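Local atomic coordinates of TRAP-T family transporter, DctP (Periplasmic binding) subunit (Sulfitobacter sp. NAS-14.1, PDB entry 4PF8), a protein that binds beta-D-galacturonate in the crystal and, as the solute-binding subunit of a TRAP transporter, probably delivers it to the membrane components. Residues E43-E48 with K255-N260; Q94-T99 with K133-L138; N156-V161 with S294-A299; A98-S103 with N171-G176. All coordinates share one frame; numbering follows the deposited sequence. Where two conformers were deposited one is given.

Contact 1. Residues E43-E48 with K255-N260; sequences EAFMEE and KTAGKN
E48 reaches across from one helix and closes its carboxylate on the amide of N260 on the other. The glutamate chain runs out extended, with CG anti to the backbone N (chi1 -178°), and the two side chains meet at about a right angle. N260 ND2 sits before the pair of carboxylate oxygens, 3.2 Å from E48 OE1 and 3.2 Å from E48 OE2, each oxygen using its syn lone pair. The bond to OE2 is the straighter of the two, and both oxygens lie close to the amide plane. Beside this polar bridge, A257 CB fills the angle between two side chains: it lies 3.6 Å from E48 CD and 3.7 Å from F45 CD1. The F45 ring presents its edge to the opposite backbone, with CD1 3.6 Å from G258 N, nearly in the ring plane. A water 2.7 Å from E48 OE2 is placed to donate there and to A257 O, though it cannot serve every acceptor around it at once. An amide and a water thus serve the carboxylate here. The two segments run roughly antiparallel, their axes 8.6 Å apart, as parts of helices 37-52 and 248-282. Further in, F45 also packs on V254 and S261 of the long helix, on L236 and M238 of strand 234-239, and against the ring of F84.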
loop_
_atom_site.group_PDB
_atom_site.type_symbol
_atom_site.label_atom_id
_atom_site.label_comp_id
_atom_site.label_asym_id
_atom_site.label_seq_id
_atom_site.Cartn_x
_atom_site.Cartn_y
_atom_site.Cartn_z
ATOM N N GLU A 43 -1.322 -12.656 -11.103
ATOM C CA GLU A 43 -1.598 -13.863 -11.871
ATOM C C GLU A 43 -1.056 -13.721 -13.289
ATOM O O GLU A 43 -0.563 -14.686 -13.849
ATOM C CB GLU A 43 -3.087 -14.195 -11.868
ATOM C CG GLU A 43 -3.605 -14.554 -10.471
ATOM C CD GLU A 43 -3.626 -16.034 -10.160
ATOM O OE1 GLU A 43 -2.962 -16.828 -10.875
ATOM O OE2 GLU A 43 -4.319 -16.398 -9.180
ATOM N N ALA A 44 -1.130 -12.515 -13.852
ATOM C CA ALA A 44 -0.644 -12.274 -15.212
ATOM C C ALA A 44 0.865 -12.422 -15.242
ATOM O O ALA A 44 1.414 -12.953 -16.210
ATOM C CB ALA A 44 -1.049 -10.901 -15.712
ATOM N N PHE A 45 1.518 -11.932 -14.194
ATOM C CA PHE A 45 2.960 -12.078 -14.029
ATOM C C PHE A 45 3.354 -13.556 -14.041
ATOM O O PHE A 45 4.203 -13.980 -14.826
ATOM C CB PHE A 45 3.408 -11.420 -12.714
ATOM C CG PHE A 45 4.802 -11.785 -12.296
ATOM C CD1 PHE A 45 5.895 -11.259 -12.951
ATOM C CD2 PHE A 45 5.019 -12.652 -11.234
ATOM C CE1 PHE A 45 7.186 -11.602 -12.576
ATOM C CE2 PHE A 45 6.309 -12.988 -10.849
ATOM C CZ PHE A 45 7.394 -12.468 -11.533
HETATM N N MSE A 46 2.720 -14.338 -13.176
HETATM C CA MSE A 46 3.076 -15.745 -13.035
HETATM C C MSE A 46 2.780 -16.509 -14.317
HETATM O O MSE A 46 3.580 -17.338 -14.761
HETATM C CB MSE A 46 2.300 -16.359 -11.868
HETATM C CG MSE A 46 2.798 -17.728 -11.436
HETATM SE SE MSE A 46 4.646 -17.652 -10.758
HETATM C CE MSE A 46 5.532 -18.548 -12.237
ATOM N N GLU A 47 1.640 -16.222 -14.932
ATOM C CA GLU A 47 1.309 -16.824 -16.232
ATOM C C GLU A 47 2.363 -16.538 -17.287
ATOM O O GLU A 47 2.758 -17.431 -18.055
ATOM C CB GLU A 47 -0.023 -16.283 -16.719
ATOM C CG GLU A 47 -1.210 -16.941 -16.094
ATOM C CD GLU A 47 -2.498 -16.410 -16.671
ATOM O OE1 GLU A 47 -3.335 -15.927 -15.873
ATOM O OE2 GLU A 47 -2.656 -16.472 -17.922
ATOM N N GLU A 48 2.838 -15.303 -17.342
ATOM C CA GLU A 48 3.817 -14.944 -18.361
ATOM C C GLU A 48 5.145 -15.650 -18.120
ATOM O O GLU A 48 5.765 -16.122 -19.060
ATOM C CB GLU A 48 4.034 -13.431 -18.458
ATOM C CG GLU A 48 5.025 -13.065 -19.565
ATOM C CD GLU A 48 5.219 -11.569 -19.777
ATOM O OE1 GLU A 48 6.291 -11.169 -20.290
ATOM O OE2 GLU A 48 4.301 -10.781 -19.463
ATOM N N LYS A 255 11.881 -9.900 -15.212
ATOM C CA LYS A 255 11.832 -8.449 -15.242
ATOM C C LYS A 255 10.823 -7.951 -16.277
ATOM O O LYS A 255 10.070 -7.014 -16.001
ATOM C CB LYS A 255 13.232 -7.872 -15.481
ATOM C CG LYS A 255 14.133 -8.070 -14.268
ATOM C CD LYS A 255 15.412 -7.244 -14.328
ATOM C CE LYS A 255 15.979 -7.057 -12.924
ATOM N NZ LYS A 255 17.461 -6.877 -12.914
ATOM N N THR A 256 10.782 -8.591 -17.448
ATOM C CA THR A 256 9.850 -8.185 -18.499
ATOM C C THR A 256 8.407 -8.466 -18.064
ATOM O O THR A 256 7.510 -7.624 -18.218
ATOM C CB THR A 256 10.142 -8.923 -19.805
ATOM O OG1 THR A 256 11.428 -8.522 -20.295
ATOM C CG2 THR A 256 9.097 -8.601 -20.856
ATOM N N ALA A 257 8.186 -9.644 -17.508
ATOM C CA ALA A 257 6.862 -10.009 -17.031
ATOM C C ALA A 257 6.414 -9.083 -15.912
ATOM O O ALA A 257 5.233 -8.738 -15.816
ATOM C CB ALA A 257 6.860 -11.463 -16.538
ATOM N N GLY A 258 7.347 -8.672 -15.066
ATOM C CA GLY A 258 7.027 -7.751 -13.977
ATOM C C GLY A 258 6.562 -6.418 -14.518
ATOM O O GLY A 258 5.553 -5.868 -14.059
ATOM N N LYS A 259 7.279 -5.911 -15.514
ATOM C CA LYS A 259 6.918 -4.632 -16.128
ATOM C C LYS A 259 5.567 -4.722 -16.821
ATOM O O LYS A 259 4.712 -3.842 -16.653
ATOM C CB LYS A 259 7.996 -4.199 -17.121
ATOM C CG LYS A 259 7.834 -2.776 -17.619
ATOM C CD LYS A 259 7.295 -2.745 -19.025
ATOM C CE LYS A 259 7.388 -1.329 -19.610
ATOM N NZ LYS A 259 6.707 -0.338 -18.753
ATOM N N ASN A 260 5.342 -5.782 -17.586
ATOM C CA ASN A 260 4.059 -5.953 -18.256
ATOM C C ASN A 260 2.912 -6.038 -17.249
ATOM O O ASN A 260 1.837 -5.486 -17.472
ATOM C CB ASN A 260 4.077 -7.197 -19.161
ATOM C CG ASN A 260 4.948 -7.014 -20.381
ATOM O OD1 ASN A 260 5.164 -5.901 -20.847
ATOM N ND2 ASN A 260 5.444 -8.119 -20.913
HETATM O O HOH W 1 2.897 -10.196 -17.249
#

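Contact 2. Residues Q94-T99 with K133-L138; sequences QAVPAT and KGIVAL
The flat group met by K133 is the A95 peptide, and the lysine bends round its oxygen end instead of lying on either face. K133 CE comes 3.5 Å from A95 O, close to the peptide plane and beyond the oxygen, while K133 CG, also 3.5 Å from A95 O, stands well off to one side of that plane. The P97 ring turns its CD corner to the same K133 CE, at a looser 4.4 Å. Bends at chi2 (-58°) and chi4 wrap the aliphatic chain in this way. The V96 and K133 side chains run alongside one another, pointing opposite ways, and V96 CG2 rests 3.8 Å from K133 CG. The same methyl reaches I135 CD1 at 4.3 Å, a light apolar touch. K133 stands where helix 121-132 gives out: G134, with positive phi, is the C-prime residue of a Schellman motif in which I135 N returns to L130 O, and the chain then enters strand 135-141. On the facing loop a 3-10 turn opens at P97, with V96 O accepting from both T99 N and T99 OG1, the hydroxyl at 2.8 Å from V96 O. With an alanine in place of K133, the methylenes beside A95 O and V96 CG2 would be missing, which would probably open a gap along the loop and leave P97 without this neighbour. K133 O is bonded to R78 NE, and V96 packs also on A129 and L130, I135 on L77 and M92.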
loop_
_atom_site.group_PDB
_atom_site.type_symbol
_atom_site.label_atom_id
_atom_site.label_comp_id
_atom_site.label_asym_id
_atom_site.label_seq_id
_atom_site.Cartn_x
_atom_site.Cartn_y
_atom_site.Cartn_z
ATOM N N GLN A 94 9.535 -0.985 8.362
ATOM C CA GLN A 94 10.308 -1.634 9.426
ATOM C C GLN A 94 11.535 -2.405 8.905
ATOM O O GLN A 94 12.630 -2.293 9.455
ATOM C CB GLN A 94 9.406 -2.549 10.261
ATOM C CG GLN A 94 10.075 -3.081 11.516
ATOM C CD GLN A 94 9.077 -3.548 12.564
ATOM O OE1 GLN A 94 7.898 -3.187 12.524
ATOM N NE2 GLN A 94 9.552 -4.347 13.519
ATOM N N ALA A 95 11.352 -3.177 7.840
ATOM C CA ALA A 95 12.423 -3.968 7.265
ATOM C C ALA A 95 13.380 -3.109 6.467
ATOM O O ALA A 95 14.576 -3.391 6.414
ATOM C CB ALA A 95 11.838 -5.034 6.354
ATOM N N VAL A 96 12.834 -2.087 5.813
ATOM C CA VAL A 96 13.594 -1.258 4.886
ATOM C C VAL A 96 13.360 0.220 5.204
ATOM O O VAL A 96 12.459 0.854 4.664
ATOM C CB VAL A 96 13.194 -1.552 3.430
ATOM C CG1 VAL A 96 14.168 -0.841 2.488
ATOM C CG2 VAL A 96 13.167 -3.063 3.204
ATOM N N PRO A 97 14.173 0.773 6.103
ATOM C CA PRO A 97 13.894 2.125 6.606
ATOM C C PRO A 97 13.732 3.207 5.526
ATOM O O PRO A 97 12.922 4.119 5.716
ATOM C CB PRO A 97 15.095 2.402 7.511
ATOM C CG PRO A 97 15.470 1.023 8.028
ATOM C CD PRO A 97 15.229 0.098 6.881
ATOM N N ALA A 98 14.450 3.103 4.408
ATOM C CA ALA A 98 14.329 4.113 3.353
ATOM C C ALA A 98 12.892 4.263 2.853
ATOM O O ALA A 98 12.464 5.359 2.457
ATOM C CB ALA A 98 15.256 3.788 2.192
ATOM N N THR A 99 12.123 3.185 2.898
ATOM C CA THR A 99 10.786 3.228 2.338
ATOM C C THR A 99 9.813 4.022 3.208
ATOM O O THR A 99 8.716 4.270 2.774
ATOM C CB THR A 99 10.185 1.832 2.066
ATOM O OG1 THR A 99 10.004 1.124 3.300
ATOM C CG2 THR A 99 11.079 1.054 1.128
ATOM N N LYS A 133 18.176 -5.244 1.421
ATOM C CA LYS A 133 17.474 -6.012 2.430
ATOM C C LYS A 133 16.921 -7.332 1.877
ATOM O O LYS A 133 16.061 -7.959 2.491
ATOM C CB LYS A 133 16.340 -5.167 3.008
ATOM C CG LYS A 133 16.814 -3.940 3.779
ATOM C CD LYS A 133 17.722 -4.317 4.917
ATOM C CE LYS A 133 18.004 -3.154 5.863
ATOM N NZ LYS A 133 18.687 -2.034 5.197
ATOM N N GLY A 134 17.393 -7.744 0.704
ATOM C CA GLY A 134 16.983 -9.036 0.158
ATOM C C GLY A 134 15.744 -9.069 -0.716
ATOM O O GLY A 134 15.127 -10.126 -0.890
ATOM N N ILE A 135 15.362 -7.930 -1.281
ATOM C CA ILE A 135 14.109 -7.822 -2.010
ATOM C C ILE A 135 14.385 -7.189 -3.372
ATOM O O ILE A 135 15.011 -6.129 -3.447
ATOM C CB ILE A 135 13.121 -6.921 -1.243
ATOM C CG1 ILE A 135 12.814 -7.534 0.117
ATOM C CG2 ILE A 135 11.843 -6.724 -2.041
ATOM C CD1 ILE A 135 12.041 -6.579 1.039
ATOM N N VAL A 136 13.941 -7.850 -4.439
ATOM C CA VAL A 136 14.159 -7.355 -5.800
ATOM C C VAL A 136 12.848 -6.767 -6.323
ATOM O O VAL A 136 11.873 -7.470 -6.534
ATOM C CB VAL A 136 14.669 -8.476 -6.724
ATOM C CG1 VAL A 136 14.783 -7.983 -8.162
ATOM C CG2 VAL A 136 16.024 -8.991 -6.241
ATOM N N ALA A 137 12.838 -5.453 -6.533
ATOM C CA ALA A 137 11.651 -4.749 -7.016
ATOM C C ALA A 137 11.469 -4.943 -8.522
ATOM O O ALA A 137 12.416 -4.758 -9.306
ATOM C CB ALA A 137 11.770 -3.257 -6.697
ATOM N N LEU A 138 10.282 -5.366 -8.937
ATOM C CA LEU A 138 10.010 -5.586 -10.356
ATOM C C LEU A 138 9.070 -4.547 -10.954
ATOM O O LEU A 138 8.982 -4.396 -12.173
ATOM C CB LEU A 138 9.413 -6.967 -10.577
ATOM C CG LEU A 138 10.290 -8.136 -10.117
ATOM C CD1 LEU A 138 9.529 -9.435 -10.289
ATOM C CD2 LEU A 138 11.607 -8.180 -10.880
#

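Contact 3. Residues N156-V161 with S294-A299; sequences NTPEDV and SAFQEA
A proline-aromatic CH-pi contact fastens helix 293-299 to the turn that links strands 146-150 and 165-168. P158 CD stands 3.9 Å from the centroid of the F296 ring, only 8° off the ring normal, so the carbon is poised almost exactly above the middle of one face. The phenyl gets there by swinging back beside its own backbone N, with CG anti to the carbonyl carbon (chi1 -75°). Its far end then rests against the turn: F296 CZ lies 3.4 Å from T157 C, and N156 O meets the ring edge at CE2, 3.6 Å away. Two alanines on the same helix side complete the seat, A295 CB 3.9 Å from P158 CD and A299 CB 4.0 Å from P158 CG. A leucine in place of F296 would probably leave P158 CD without its CH-pi partner and open a gap beside the N156-T157 backbone. Within the turn, D160 OD2 accepts from N156 N at 2.8 Å, through its anti lone pair, and from T157 N at 3.1 Å, met from above the carboxylate plane. F296 also packs on F106 and I155, and P158 on M181. Across the contact the fit is therefore one of shape and dispersion, while the turn is braced by polar bonds of its own, two of them converging on a carboxylate that they would tend to stabilise as an anion.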
loop_
_atom_site.group_PDB
_atom_site.type_symbol
_atom_site.label_atom_id
_atom_site.label_comp_id
_atom_site.label_asym_id
_atom_site.label_seq_id
_atom_site.Cartn_x
_atom_site.Cartn_y
_atom_site.Cartn_z
ATOM N N ASN A 156 -14.603 16.343 8.215
ATOM C CA ASN A 156 -14.360 17.500 7.349
ATOM C C ASN A 156 -13.148 18.330 7.733
ATOM O O ASN A 156 -12.629 19.094 6.922
ATOM C CB ASN A 156 -15.601 18.387 7.279
ATOM C CG ASN A 156 -16.656 17.792 6.372
ATOM O OD1 ASN A 156 -16.504 17.776 5.142
ATOM N ND2 ASN A 156 -17.691 17.249 6.967
ATOM N N THR A 157 -12.729 18.224 8.987
ATOM C CA THR A 157 -11.543 18.920 9.479
ATOM C C THR A 157 -10.787 17.973 10.401
ATOM O O THR A 157 -11.356 16.975 10.880
ATOM C CB THR A 157 -11.900 20.166 10.316
ATOM O OG1 THR A 157 -12.470 19.743 11.560
ATOM C CG2 THR A 157 -12.875 21.047 9.582
ATOM N N PRO A 158 -9.504 18.271 10.666
ATOM C CA PRO A 158 -8.757 17.369 11.552
ATOM C C PRO A 158 -9.403 17.260 12.926
ATOM O O PRO A 158 -9.303 16.204 13.556
ATOM C CB PRO A 158 -7.378 18.025 11.661
ATOM C CG PRO A 158 -7.279 18.935 10.475
ATOM C CD PRO A 158 -8.657 19.323 10.080
ATOM N N GLU A 159 -10.081 18.307 13.380
ATOM C CA GLU A 159 -10.679 18.286 14.708
ATOM C C GLU A 159 -11.742 17.169 14.827
ATOM O O GLU A 159 -12.056 16.689 15.934
ATOM C CB GLU A 159 -11.264 19.657 15.028
ATOM C CG GLU A 159 -10.209 20.742 15.294
ATOM C CD GLU A 159 -9.390 21.135 14.059
ATOM O OE1 GLU A 159 -8.177 21.410 14.223
ATOM O OE2 GLU A 159 -9.942 21.189 12.934
ATOM N N ASP A 160 -12.274 16.727 13.689
ATOM C CA ASP A 160 -13.313 15.709 13.682
ATOM C C ASP A 160 -12.735 14.334 14.060
ATOM O O ASP A 160 -13.469 13.429 14.453
ATOM C CB ASP A 160 -14.007 15.640 12.322
ATOM C CG ASP A 160 -14.882 16.856 12.051
ATOM O OD1 ASP A 160 -15.404 17.443 13.032
ATOM O OD2 ASP A 160 -15.041 17.215 10.860
ATOM N N VAL A 161 -11.424 14.181 13.968
ATOM C CA VAL A 161 -10.787 12.924 14.340
ATOM C C VAL A 161 -10.531 12.809 15.844
ATOM O O VAL A 161 -10.249 11.735 16.350
ATOM C CB VAL A 161 -9.463 12.758 13.547
ATOM C CG1 VAL A 161 -8.751 11.445 13.889
ATOM C CG2 VAL A 161 -9.748 12.801 12.070
ATOM N N SER A 294 -5.826 22.247 3.248
ATOM C CA SER A 294 -4.714 22.902 3.931
ATOM C C SER A 294 -4.674 22.567 5.411
ATOM O O SER A 294 -3.599 22.429 5.974
ATOM C CB SER A 294 -4.799 24.416 3.760
ATOM O OG SER A 294 -4.640 24.783 2.405
ATOM N N ALA A 295 -5.838 22.458 6.044
ATOM C CA ALA A 295 -5.878 22.164 7.470
ATOM C C ALA A 295 -5.335 20.776 7.785
ATOM O O ALA A 295 -4.639 20.613 8.778
ATOM C CB ALA A 295 -7.293 22.327 8.036
ATOM N N PHE A 296 -5.647 19.781 6.955
ATOM C CA PHE A 296 -5.085 18.457 7.154
ATOM C C PHE A 296 -3.591 18.452 6.916
ATOM O O PHE A 296 -2.852 17.801 7.663
ATOM C CB PHE A 296 -5.770 17.415 6.256
ATOM C CG PHE A 296 -7.140 17.043 6.734
ATOM C CD1 PHE A 296 -7.316 16.069 7.688
ATOM C CD2 PHE A 296 -8.249 17.691 6.234
ATOM C CE1 PHE A 296 -8.585 15.752 8.139
ATOM C CE2 PHE A 296 -9.510 17.373 6.672
ATOM C CZ PHE A 296 -9.680 16.411 7.618
ATOM N N GLN A 297 -3.145 19.167 5.888
ATOM C CA GLN A 297 -1.725 19.232 5.595
ATOM C C GLN A 297 -0.973 19.866 6.765
ATOM O O GLN A 297 0.070 19.359 7.187
ATOM C CB GLN A 297 -1.480 20.000 4.312
ATOM C CG GLN A 297 -1.976 19.242 3.097
ATOM C CD GLN A 297 -1.827 20.053 1.853
ATOM O OE1 GLN A 297 -2.114 21.253 1.851
ATOM N NE2 GLN A 297 -1.357 19.425 0.795
ATOM N N GLU A 298 -1.505 20.961 7.297
ATOM C CA GLU A 298 -0.856 21.642 8.419
ATOM C C GLU A 298 -0.813 20.747 9.647
ATOM O O GLU A 298 0.164 20.760 10.396
ATOM C CB GLU A 298 -1.583 22.947 8.752
ATOM C CG GLU A 298 -1.417 24.058 7.720
ATOM C CD GLU A 298 -1.984 25.389 8.198
ATOM O OE1 GLU A 298 -2.353 25.490 9.391
ATOM O OE2 GLU A 298 -2.053 26.336 7.380
ATOM N N ALA A 299 -1.868 19.965 9.847
ATOM C CA ALA A 299 -1.959 19.092 11.006
ATOM C C ALA A 299 -0.883 18.022 10.970
ATOM O O ALA A 299 -0.526 17.498 12.022
ATOM C CB ALA A 299 -3.319 18.442 11.076
#

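Contact 4. Residues A98-S103 with N171-G176; sequences ATNVVS and NDLFVG
The one hydrogen bond between the segments joins two asparagine amides: N171 ND2 gives to N100 OD1 at 2.9 Å, approaching nearly along the C=O axis (163°), with the two amide planes turned 75° against each other. N171 ND2 also bonds to G90 O, so this amide nitrogen is held from two partners, and N100 ND2 has weak bonds back to P97 O and G93 O. At its other end the N171 amide works as a helix N-cap: OD1 accepts from L173 N at 3.0 Å at the start of helix 172-179. Having CG anti to its backbone N (chi1 -173°) lets one side chain both cap the helix and reach the 3-10 run that includes N100. Van der Waals contacts lie beside these bonds. L173 brings CD1 towards N100 O and S103 CB, but it has two conformers and this holds for one of them, so that part of the packing is less certain. The F174 ring comes to S103 with its outer end, CZ 3.4 Å from S103 OG, and CE1 3.5 Å from S103 O, a buried carbonyl oxygen that has no hydrogen-bonding partner. F174 packs too on M169, a residue of the galacturonate pocket, and its own side chain is about 8 Å from the sugar.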
loop_
_atom_site.group_PDB
_atom_site.type_symbol
_atom_site.label_atom_id
_atom_site.label_comp_id
_atom_site.label_asym_id
_atom_site.label_seq_id
_atom_site.Cartn_x
_atom_site.Cartn_y
_atom_site.Cartn_z
ATOM N N ALA A 98 14.450 3.103 4.408
ATOM C CA ALA A 98 14.329 4.113 3.353
ATOM C C ALA A 98 12.892 4.263 2.853
ATOM O O ALA A 98 12.464 5.359 2.457
ATOM C CB ALA A 98 15.256 3.788 2.192
ATOM N N THR A 99 12.123 3.185 2.898
ATOM C CA THR A 99 10.786 3.228 2.338
ATOM C C THR A 99 9.813 4.022 3.208
ATOM O O THR A 99 8.716 4.270 2.774
ATOM C CB THR A 99 10.185 1.832 2.066
ATOM O OG1 THR A 99 10.004 1.124 3.300
ATOM C CG2 THR A 99 11.079 1.054 1.128
ATOM N N ASN A 100 10.209 4.421 4.415
ATOM C CA ASN A 100 9.297 5.240 5.219
ATOM C C ASN A 100 8.896 6.522 4.521
ATOM O O ASN A 100 7.829 7.046 4.767
ATOM C CB ASN A 100 9.886 5.566 6.593
ATOM C CG ASN A 100 9.826 4.401 7.530
ATOM O OD1 ASN A 100 8.748 3.907 7.841
ATOM N ND2 ASN A 100 10.984 3.932 7.971
ATOM N N VAL A 101 9.753 7.024 3.638
ATOM C CA VAL A 101 9.495 8.307 2.988
ATOM C C VAL A 101 8.180 8.356 2.203
ATOM O O VAL A 101 7.581 9.413 2.081
ATOM C CB VAL A 101 10.664 8.722 2.064
ATOM C CG1 VAL A 101 11.956 8.828 2.861
ATOM C CG2 VAL A 101 10.813 7.744 0.895
ATOM N N VAL A 102 7.727 7.233 1.656
ATOM C CA VAL A 102 6.476 7.223 0.887
ATOM C C VAL A 102 5.246 7.125 1.776
ATOM O O VAL A 102 4.122 7.305 1.308
ATOM C CB VAL A 102 6.413 6.089 -0.171
ATOM C CG1 VAL A 102 7.598 6.183 -1.087
ATOM C CG2 VAL A 102 6.310 4.708 0.508
ATOM N N SER A 103 5.456 6.869 3.060
ATOM C CA SER A 103 4.366 6.817 4.032
ATOM C C SER A 103 4.144 8.137 4.767
ATOM O O SER A 103 3.356 8.215 5.708
ATOM C CB SER A 103 4.617 5.709 5.041
ATOM O OG SER A 103 4.406 4.464 4.425
ATOM N N ASN A 171 3.062 0.708 10.845
ATOM C CA ASN A 171 4.177 1.634 10.700
ATOM C C ASN A 171 3.941 2.728 11.734
ATOM O O ASN A 171 2.868 3.316 11.772
ATOM C CB ASN A 171 4.220 2.208 9.272
ATOM C CG ASN A 171 5.451 3.037 9.000
ATOM O OD1 ASN A 171 5.941 3.752 9.871
ATOM N ND2 ASN A 171 5.974 2.938 7.778
ATOM N N ASP A 172 4.945 3.004 12.573
ATOM C CA ASP A 172 4.833 4.028 13.617
ATOM C C ASP A 172 4.463 5.412 13.093
ATOM O O ASP A 172 3.883 6.216 13.825
ATOM C CB ASP A 172 6.153 4.139 14.386
ATOM C CG ASP A 172 6.536 2.842 15.056
ATOM O OD1 ASP A 172 5.613 2.135 15.511
ATOM O OD2 ASP A 172 7.750 2.527 15.125
ATOM N N LEU A 173 4.830 5.707 11.847
ATOM C CA LEU A 173 4.447 6.965 11.215
ATOM C C LEU A 173 2.938 7.172 11.252
ATOM O O LEU A 173 2.478 8.293 11.426
ATOM C CB LEU A 173 4.923 7.037 9.756
ATOM C CG LEU A 173 6.363 7.448 9.474
ATOM C CD1 LEU A 173 6.613 7.360 7.976
ATOM C CD2 LEU A 173 6.667 8.845 9.982
ATOM N N PHE A 174 2.169 6.100 11.068
ATOM C CA PHE A 174 0.715 6.202 11.031
ATOM C C PHE A 174 0.106 6.444 12.406
ATOM O O PHE A 174 -0.934 7.103 12.526
ATOM C CB PHE A 174 0.098 4.960 10.368
ATOM C CG PHE A 174 0.652 4.700 8.989
ATOM C CD1 PHE A 174 0.872 5.742 8.097
ATOM C CD2 PHE A 174 0.994 3.433 8.598
ATOM C CE1 PHE A 174 1.399 5.495 6.848
ATOM C CE2 PHE A 174 1.545 3.209 7.355
ATOM C CZ PHE A 174 1.721 4.232 6.487
ATOM N N VAL A 175 0.750 5.928 13.439
ATOM C CA VAL A 175 0.329 6.222 14.795
ATOM C C VAL A 175 0.477 7.732 15.025
ATOM O O VAL A 175 -0.445 8.388 15.535
ATOM C CB VAL A 175 1.163 5.423 15.801
ATOM C CG1 VAL A 175 0.880 5.884 17.232
ATOM C CG2 VAL A 175 0.887 3.949 15.651
ATOM N N GLY A 176 1.619 8.286 14.624
ATOM C CA GLY A 176 1.877 9.710 14.770
ATOM C C GLY A 176 0.874 10.559 14.000
ATOM O O GLY A 176 0.442 11.617 14.456
#

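In the fold
Contacts 2 and 4 start from the same loop, sharing A98 and T99; their centres are about 14 Å apart, and the loop so meets both strand 135-141 and helix 172-179. Contact 1 touches contact 2 where F45 CZ packs 3.9 Å from L138 CD1, so helices 37-52 and 248-282 rest against an outer strand of the five-stranded sheet. Contact 3 lies about 41 Å from contact 1, centre to centre, across the chain's middle, yet only about 6 Å from contact 4 at the nearest atoms. Contact 1 encloses contacts 2 and 4 along the chain but crosses contact 3, consistent with a two-lobed binding protein whose chain passes repeatedly between lobes around the sugar.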